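Local coordinates for beta-galacturonidase (Eisenbergiella tayi, PDB 6NCW), which hydrolyses beta-linked galacturonides as a family 2 glycoside hydrolase and may also act on beta-glucuronides, at residues A[511-515]-A[536-542]; A[249-254]-A[366-370]. All blocks are in the same frame, centred on the assembly; numbering follows the deposited sequence.

Interaction 1: A[511-515]-A[536-542]; sequences QFCDV and DEYRRPK
The guanidinium of R539 carries C513 SG on one face, the sulfur lying 3.4 Å above its plane and offset toward the rim. At its edge, in plane, sits the carbonyl of E537, which NH1 grips at 3.0 Å to O. The F512 ring stands nearly perpendicular to the guanidinium, planes 82° apart, with CE1 4.0 Å from R539 NE. A bend at chi2 (56°) folds the arginine back onto its own turn, D536 to R539, while NE is salt-bridged to D296 on helix 290-302. Cysteine suits the face because its sulfur is small and polarisable. Water 1 donates to D514 O and weakly accepts from R539 NH1.

K542, extended beyond CG, reaches D514 from the opposite direction: NZ makes a salt bridge to D514, its hydrogen bond running 2.7 Å to OD1 on the syn lone pair, with a weak second bond to OD2. D514 OD2 also comes within 3.5 Å of E537 OE1, yet R527 is salt-bridged to both acids and probably offsets their repulsion. G533 serves both partners, N donating to D514 OD1 and O accepting from K542 NZ. Such a buried charge network is consistent with ionised D514 and E537, and ties the loop after strand 504-509 to that before helix 544-553.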
ATOM      1  N   GLN A 511      16.323 -13.256  -4.122  1.00 13.63           N
ATOM      2  CA  GLN A 511      16.831 -13.687  -2.836  1.00 16.22           C
ATOM      3  C   GLN A 511      15.617 -13.967  -1.957  1.00 17.71           C
ATOM      4  O   GLN A 511      14.496 -13.831  -2.398  1.00 15.80           O
ATOM      5  CB  GLN A 511      17.761 -12.630  -2.193  1.00 15.13           C
ATOM      6  CG  GLN A 511      17.075 -11.304  -1.869  1.00 14.47           C
ATOM      7  CD  GLN A 511      17.956 -10.350  -1.056  1.00 16.70           C
ATOM      8  OE1 GLN A 511      18.700 -10.775  -0.135  1.00 17.37           O
ATOM      9  NE2 GLN A 511      17.890  -9.053  -1.397  1.00 13.12           N
ATOM     10  N   PHE A 512      15.840 -14.365  -0.705  1.00 18.51           N
ATOM     11  CA  PHE A 512      14.723 -14.726   0.162  1.00 19.38           C
ATOM     12  C   PHE A 512      13.810 -13.530   0.443  1.00 19.75           C
ATOM     13  O   PHE A 512      12.596 -13.586   0.206  1.00 18.22           O
ATOM     14  CB  PHE A 512      15.252 -15.314   1.477  1.00 17.97           C
ATOM     15  CG  PHE A 512      14.194 -15.466   2.525  1.00 17.66           C
ATOM     16  CD1 PHE A 512      14.282 -14.779   3.723  1.00 18.31           C
ATOM     17  CD2 PHE A 512      13.093 -16.281   2.300  1.00 15.90           C
ATOM     18  CE1 PHE A 512      13.294 -14.921   4.696  1.00 19.66           C
ATOM     19  CE2 PHE A 512      12.095 -16.412   3.247  1.00 15.70           C
ATOM     20  CZ  PHE A 512      12.198 -15.743   4.453  1.00 17.78           C
ATOM     21  N   CYS A 513      14.363 -12.446   0.994  1.00 16.28           N
ATOM     22  CA  CYS A 513      13.537 -11.331   1.437  1.00 14.32           C
ATOM     23  C   CYS A 513      14.130 -10.030   0.923  1.00 14.69           C
ATOM     24  O   CYS A 513      15.292  -9.973   0.527  1.00 13.27           O
ATOM     25  CB  CYS A 513      13.412 -11.283   2.962  1.00 16.63           C
ATOM     26  SG  CYS A 513      14.992 -11.037   3.792  1.00 20.58           S
ATOM     27  N   ASP A 514      13.310  -8.985   0.889  1.00 12.93           N
ATOM     28  CA  ASP A 514      13.841  -7.671   0.530  1.00 17.84           C
ATOM     29  C   ASP A 514      14.777  -7.197   1.633  1.00 16.22           C
ATOM     30  O   ASP A 514      14.577  -7.518   2.805  1.00 20.11           O
ATOM     31  CB  ASP A 514      12.721  -6.660   0.334  1.00 13.63           C
ATOM     32  CG  ASP A 514      11.789  -7.026  -0.822  1.00 19.18           C
ATOM     33  OD1 ASP A 514      12.171  -7.801  -1.737  1.00 15.24           O
ATOM     34  OD2 ASP A 514      10.654  -6.526  -0.815  1.00 19.65           O
ATOM     35  N   VAL A 515      15.809  -6.437   1.255  1.00 15.95           N
ATOM     36  CA  VAL A 515      16.923  -6.092   2.147  1.00 18.15           C
ATOM     37  C   VAL A 515      17.237  -4.607   2.013  1.00 20.91           C
ATOM     38  O   VAL A 515      17.325  -4.094   0.892  1.00 18.53           O
ATOM     39  CB  VAL A 515      18.196  -6.903   1.825  1.00 21.87           C
ATOM     40  CG1 VAL A 515      19.378  -6.405   2.667  1.00 20.15           C
ATOM     41  CG2 VAL A 515      17.959  -8.430   2.002  1.00 16.55           C
ATOM     42  N   ASP A 536       8.591  -9.963   1.110  1.00 16.68           N
ATOM     43  CA  ASP A 536       9.100  -8.608   1.314  1.00 16.93           C
ATOM     44  C   ASP A 536       9.841  -8.511   2.655  1.00 18.38           C
ATOM     45  O   ASP A 536      10.040  -9.510   3.360  1.00 17.03           O
ATOM     46  CB  ASP A 536       7.983  -7.568   1.165  1.00 16.62           C
ATOM     47  CG  ASP A 536       7.071  -7.437   2.378  1.00 20.66           C
ATOM     48  OD1 ASP A 536       7.071  -8.281   3.308  1.00 18.46           O
ATOM     49  OD2 ASP A 536       6.318  -6.434   2.392  1.00 22.96           O
ATOM     50  N   GLU A 537      10.294  -7.303   3.007  1.00 14.92           N
ATOM     51  CA  GLU A 537      11.110  -7.193   4.216  1.00 18.17           C
ATOM     52  C   GLU A 537      10.315  -7.580   5.453  1.00 18.43           C
ATOM     53  O   GLU A 537      10.908  -8.009   6.436  1.00 19.46           O
ATOM     54  CB  GLU A 537      11.714  -5.785   4.368  1.00 15.55           C
ATOM     55  CG  GLU A 537      10.705  -4.626   4.564  1.00 17.17           C
ATOM     56  CD  GLU A 537      10.184  -4.066   3.240  1.00 23.47           C
ATOM     57  OE1 GLU A 537      10.145  -4.829   2.246  1.00 23.09           O
ATOM     58  OE2 GLU A 537       9.819  -2.861   3.185  1.00 25.48           O
ATOM     59  N   TYR A 538       8.982  -7.500   5.407  1.00 15.69           N
ATOM     60  CA  TYR A 538       8.164  -7.935   6.522  1.00 17.80           C
ATOM     61  C   TYR A 538       7.722  -9.381   6.384  1.00 17.39           C
ATOM     62  O   TYR A 538       6.807  -9.797   7.089  1.00 16.69           O
ATOM     63  CB  TYR A 538       6.966  -7.005   6.702  1.00 16.15           C
ATOM     64  CG  TYR A 538       7.406  -5.594   7.037  1.00 18.71           C
ATOM     65  CD1 TYR A 538       7.901  -5.294   8.298  1.00 19.27           C
ATOM     66  CD2 TYR A 538       7.343  -4.572   6.090  1.00 19.84           C
ATOM     67  CE1 TYR A 538       8.324  -4.008   8.622  1.00 17.47           C
ATOM     68  CE2 TYR A 538       7.766  -3.273   6.394  1.00 20.05           C
ATOM     69  CZ  TYR A 538       8.264  -3.010   7.684  1.00 22.35           C
ATOM     70  OH  TYR A 538       8.706  -1.756   8.039  1.00 25.29           O
ATOM     71  N   ARG A 539       8.379 -10.149   5.509  1.00 16.56           N
ATOM     72  CA  ARG A 539       8.177 -11.586   5.325  1.00 18.39           C
ATOM     73  C   ARG A 539       6.797 -11.911   4.748  1.00 19.65           C
ATOM     74  O   ARG A 539       6.287 -13.034   4.925  1.00 15.27           O
ATOM     75  CB  ARG A 539       8.419 -12.371   6.630  1.00 16.83           C
ATOM     76  CG  ARG A 539       9.897 -12.761   6.882  1.00 15.35           C
ATOM     77  CD  ARG A 539      10.849 -11.557   6.875  1.00 19.61           C
ATOM     78  NE  ARG A 539      12.220 -11.956   7.180  1.00 21.08           N
ATOM     79  CZ  ARG A 539      13.290 -11.155   7.134  1.00 21.31           C
ATOM     80  NH1 ARG A 539      13.183  -9.868   6.809  1.00 15.69           N
ATOM     81  NH2 ARG A 539      14.484 -11.651   7.428  1.00 19.46           N
ATOM     82  N   ARG A 540       6.180 -10.946   4.062  1.00 12.87           N
ATOM     83  CA  ARG A 540       4.890 -11.147   3.404  1.00 19.72           C
ATOM     84  C   ARG A 540       5.116 -11.765   2.027  1.00 17.77           C
ATOM     85  O   ARG A 540       5.935 -11.256   1.255  1.00 17.28           O
ATOM     86  CB  ARG A 540       4.133  -9.830   3.268  1.00 16.60           C
ATOM     87  CG  ARG A 540       3.780  -9.188   4.624  1.00 20.46           C
ATOM     88  CD  ARG A 540       2.975  -7.885   4.438  1.00 22.28           C
ATOM     89  NE  ARG A 540       3.781  -6.791   3.869  1.00 19.18           N
ATOM     90  CZ  ARG A 540       3.392  -5.523   3.838  1.00 20.40           C
ATOM     91  NH1 ARG A 540       2.196  -5.189   4.327  1.00 17.16           N
ATOM     92  NH2 ARG A 540       4.180  -4.599   3.295  1.00 23.11           N
ATOM     93  N   PRO A 541       4.441 -12.857   1.696  1.00 17.39           N
ATOM     94  CA  PRO A 541       4.729 -13.537   0.417  1.00 18.25           C
ATOM     95  C   PRO A 541       4.242 -12.723  -0.775  1.00 17.85           C
ATOM     96  O   PRO A 541       3.091 -12.288  -0.818  1.00 22.24           O
ATOM     97  CB  PRO A 541       3.984 -14.876   0.538  1.00 16.88           C
ATOM     98  CG  PRO A 541       3.041 -14.723   1.704  1.00 22.85           C
ATOM     99  CD  PRO A 541       3.594 -13.650   2.603  1.00 17.98           C
ATOM    100  N   LYS A 542       5.144 -12.478  -1.728  1.00 19.25           N
ATOM    101  CA  LYS A 542       4.777 -11.871  -2.999  1.00 16.72           C
ATOM    102  C   LYS A 542       4.094 -12.924  -3.877  1.00 18.95           C
ATOM    103  O   LYS A 542       4.050 -14.105  -3.528  1.00 16.22           O
ATOM    104  CB  LYS A 542       6.014 -11.303  -3.696  1.00 18.95           C
ATOM    105  CG  LYS A 542       6.700 -10.174  -2.941  1.00 15.13           C
ATOM    106  CD  LYS A 542       7.917  -9.658  -3.687  1.00 14.32           C
ATOM    107  CE  LYS A 542       8.812  -8.848  -2.736  1.00 14.14           C
ATOM    108  NZ  LYS A 542      10.077  -8.466  -3.369  1.00 15.43           N
TER
HETATM  109  O   HOH W   1      14.742  -7.097   5.491  1.00 15.64           O

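Interaction 2: A[249-254]-A[366-370]; sequences DRVGFR and NHPSI
R254 reaches across to the carbonyls of the turn from H367 to I370, and its chain can be followed outward from CB. The first torsion, chi1 55°, sets CG between the backbone N and the carbonyl carbon, and CG passes 4.3 Å from P368 CB. A bend at chi2 then brings CD alongside P368 O. NE donates to that oxygen at 2.9 Å with an N-H...O angle of 159°, in the carbonyl plane and on a lone pair. At the tip, NH2 makes a weak bond to I370 O, 2.9 Å away. Two donors on one side chain thus hold two carbonyls of the same turn, a task for which arginine is well suited. R404 binds I370 O as well, placing a second positive charge close to R254.

Two residues earlier in the chain, G252 lies against the P368 ring, with G252 N 4.0 Å from CG; the absence of a side chain lets the backbone approach the proline so closely. A water links the two backbones nearby, accepting from G252 N and donating to N366 O.

At the far end N366 ND2 gives a weak bond to D249 OD2, 3.0 Å apart, with carboxylate and amide planes 82° from each other. The amide is held more firmly by strand 150-162, where ND2 donates to I155 O and OD1 accepts from F157 N; asparagine can serve as donor and acceptor at once. D249 OD1 meanwhile takes R250 N on its anti lone pair.

Together these contacts form part of the interface between two domains of a family 2 glycoside hydrolase, in which strand 245-251 of the immunoglobulin-like sandwich and the residues after it pack on the helix-to-strand loop leading into strand 370-374 of the TIM barrel.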
ATOM      1  N   ASP A 249      30.882 -29.306  21.470  1.00 31.51           N
ATOM      2  CA  ASP A 249      30.411 -28.870  20.160  1.00 30.17           C
ATOM      3  C   ASP A 249      29.426 -29.898  19.615  1.00 31.01           C
ATOM      4  O   ASP A 249      29.062 -30.836  20.329  1.00 32.39           O
ATOM      5  CB  ASP A 249      31.595 -28.655  19.208  1.00 27.82           C
ATOM      6  CG  ASP A 249      31.387 -27.454  18.270  1.00 36.46           C
ATOM      7  OD1 ASP A 249      30.293 -27.344  17.658  1.00 29.20           O
ATOM      8  OD2 ASP A 249      32.317 -26.624  18.151  1.00 37.89           O
ATOM      9  N   ARG A 250      28.968 -29.735  18.375  1.00 32.30           N
ATOM     10  CA  ARG A 250      28.079 -30.712  17.749  1.00 30.00           C
ATOM     11  C   ARG A 250      28.590 -31.097  16.373  1.00 27.62           C
ATOM     12  O   ARG A 250      29.090 -30.250  15.629  1.00 30.96           O
ATOM     13  CB  ARG A 250      26.655 -30.193  17.605  1.00 29.10           C
ATOM     14  CG  ARG A 250      25.785 -30.454  18.796  1.00 31.94           C
ATOM     15  CD  ARG A 250      24.323 -30.351  18.446  1.00 29.30           C
ATOM     16  NE  ARG A 250      24.070 -29.162  17.637  1.00 33.54           N
ATOM     17  CZ  ARG A 250      22.888 -28.563  17.535  1.00 27.93           C
ATOM     18  NH1 ARG A 250      21.838 -29.024  18.204  1.00 31.58           N
ATOM     19  NH2 ARG A 250      22.760 -27.500  16.765  1.00 28.30           N
ATOM     20  N   VAL A 251      28.429 -32.372  16.026  1.00 26.25           N
ATOM     21  CA  VAL A 251      28.918 -32.900  14.762  1.00 25.39           C
ATOM     22  C   VAL A 251      27.806 -33.701  14.107  1.00 24.57           C
ATOM     23  O   VAL A 251      26.827 -34.097  14.745  1.00 24.37           O
ATOM     24  CB  VAL A 251      30.187 -33.780  14.926  1.00 23.71           C
ATOM     25  CG1 VAL A 251      31.289 -33.017  15.654  1.00 25.80           C
ATOM     26  CG2 VAL A 251      29.855 -35.070  15.649  1.00 25.02           C
ATOM     27  N   GLY A 252      27.955 -33.885  12.804  1.00 25.10           N
ATOM     28  CA  GLY A 252      27.154 -34.841  12.062  1.00 25.22           C
ATOM     29  C   GLY A 252      28.068 -35.603  11.124  1.00 24.65           C
ATOM     30  O   GLY A 252      29.084 -35.083  10.659  1.00 28.50           O
ATOM     31  N   PHE A 253      27.725 -36.864  10.892  1.00 21.54           N
ATOM     32  CA  PHE A 253      28.531 -37.758  10.056  1.00 26.63           C
ATOM     33  C   PHE A 253      27.981 -37.696   8.633  1.00 24.54           C
ATOM     34  O   PHE A 253      27.000 -38.368   8.302  1.00 25.09           O
ATOM     35  CB  PHE A 253      28.510 -39.190  10.603  1.00 26.97           C
ATOM     36  CG  PHE A 253      29.386 -39.399  11.828  1.00 28.87           C
ATOM     37  CD1 PHE A 253      30.658 -39.948  11.708  1.00 29.80           C
ATOM     38  CD2 PHE A 253      28.932 -39.055  13.101  1.00 29.25           C
ATOM     39  CE1 PHE A 253      31.469 -40.139  12.834  1.00 31.20           C
ATOM     40  CE2 PHE A 253      29.738 -39.236  14.227  1.00 26.99           C
ATOM     41  CZ  PHE A 253      31.007 -39.779  14.090  1.00 31.20           C
ATOM     42  N   ARG A 254      28.591 -36.868   7.788  1.00 27.03           N
ATOM     43  CA  ARG A 254      28.244 -36.829   6.377  1.00 26.04           C
ATOM     44  C   ARG A 254      29.500 -36.565   5.567  1.00 27.01           C
ATOM     45  O   ARG A 254      30.439 -35.924   6.041  1.00 27.00           O
ATOM     46  CB  ARG A 254      27.178 -35.758   6.065  1.00 29.34           C
ATOM     47  CG  ARG A 254      27.537 -34.336   6.531  1.00 29.42           C
ATOM     48  CD  ARG A 254      28.086 -33.545   5.393  1.00 28.69           C
ATOM     49  NE  ARG A 254      28.620 -32.241   5.776  1.00 27.08           N
ATOM     50  CZ  ARG A 254      29.912 -31.982   5.943  1.00 30.08           C
ATOM     51  NH1 ARG A 254      30.813 -32.945   5.798  1.00 29.27           N
ATOM     52  NH2 ARG A 254      30.304 -30.755   6.246  1.00 27.71           N
ATOM     53  N   ASN A 366      32.773 -27.347  12.422  1.00 21.81           N
ATOM     54  CA  ASN A 366      32.051 -28.555  12.793  1.00 20.99           C
ATOM     55  C   ASN A 366      30.637 -28.638  12.244  1.00 26.83           C
ATOM     56  O   ASN A 366      30.010 -29.689  12.402  1.00 24.52           O
ATOM     57  CB  ASN A 366      31.988 -28.686  14.322  1.00 26.19           C
ATOM     58  CG  ASN A 366      33.351 -28.955  14.935  1.00 26.27           C
ATOM     59  OD1 ASN A 366      34.135 -29.724  14.390  1.00 23.81           O
ATOM     60  ND2 ASN A 366      33.643 -28.306  16.058  1.00 27.80           N
ATOM     61  N   HIS A 367      30.108 -27.568  11.653  1.00 23.90           N
ATOM     62  CA  HIS A 367      28.692 -27.545  11.266  1.00 23.77           C
ATOM     63  C   HIS A 367      28.444 -28.496  10.108  1.00 22.47           C
ATOM     64  O   HIS A 367      28.940 -28.245   9.003  1.00 22.52           O
ATOM     65  CB  HIS A 367      28.245 -26.122  10.890  1.00 20.52           C
ATOM     66  CG  HIS A 367      28.066 -25.219  12.074  1.00 23.61           C
ATOM     67  ND1 HIS A 367      26.926 -25.225  12.853  1.00 26.01           N
ATOM     68  CD2 HIS A 367      28.893 -24.305  12.629  1.00 24.83           C
ATOM     69  CE1 HIS A 367      27.062 -24.352  13.837  1.00 23.92           C
ATOM     70  NE2 HIS A 367      28.247 -23.780  13.722  1.00 25.69           N
ATOM     71  N   PRO A 368      27.716 -29.596  10.302  1.00 25.61           N
ATOM     72  CA  PRO A 368      27.451 -30.491   9.165  1.00 21.37           C
ATOM     73  C   PRO A 368      26.674 -29.826   8.044  1.00 21.69           C
ATOM     74  O   PRO A 368      26.771 -30.270   6.891  1.00 22.38           O
ATOM     75  CB  PRO A 368      26.651 -31.632   9.804  1.00 18.56           C
ATOM     76  CG  PRO A 368      25.980 -30.968  11.007  1.00 22.24           C
ATOM     77  CD  PRO A 368      27.030 -30.035  11.530  1.00 23.14           C
ATOM     78  N   SER A 369      25.892 -28.784   8.336  1.00 20.14           N
ATOM     79  CA  SER A 369      25.110 -28.143   7.277  1.00 20.29           C
ATOM     80  C   SER A 369      26.006 -27.494   6.235  1.00 18.76           C
ATOM     81  O   SER A 369      25.663 -27.465   5.045  1.00 19.42           O
ATOM     82  CB  SER A 369      24.165 -27.100   7.872  1.00 19.46           C
ATOM     83  OG  SER A 369      24.903 -26.091   8.545  1.00 23.03           O
ATOM     84  N   ILE A 370      27.154 -26.971   6.655  1.00 18.73           N
ATOM     85  CA  ILE A 370      28.043 -26.277   5.731  1.00 16.47           C
ATOM     86  C   ILE A 370      28.679 -27.319   4.824  1.00 22.05           C
ATOM     87  O   ILE A 370      29.473 -28.140   5.288  1.00 19.35           O
ATOM     88  CB  ILE A 370      29.108 -25.478   6.470  1.00 17.90           C
ATOM     89  CG1 ILE A 370      28.470 -24.366   7.319  1.00 19.35           C
ATOM     90  CG2 ILE A 370      30.059 -24.873   5.455  1.00 20.12           C
ATOM     91  CD1 ILE A 370      29.459 -23.767   8.305  1.00 18.13           C
TER
HETATM   92  O   HOH W   2      30.484 -32.333  11.789  1.00 25.13           O

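Interactions 1 and 2 share the TIM barrel but serve different parts of it. Their centres are 29 Å apart and their nearest atoms about 16 Å, so they do not touch; along the chain they follow in series. Interaction 1 lies beside the substrate site: the side chain of D514 is about 6 Å from those of N530 and K532, both seen binding galacturonate, and about 12 Å from a bound glycerol. Its loop 536-542 also meets neighbouring subunits, where Y538 packs ring to ring with Y538 of a second subunit. Interaction 2 lies away from the galacturonate-binding residues and instead joins the barrel to the immunoglobulin-like sandwich within one chain.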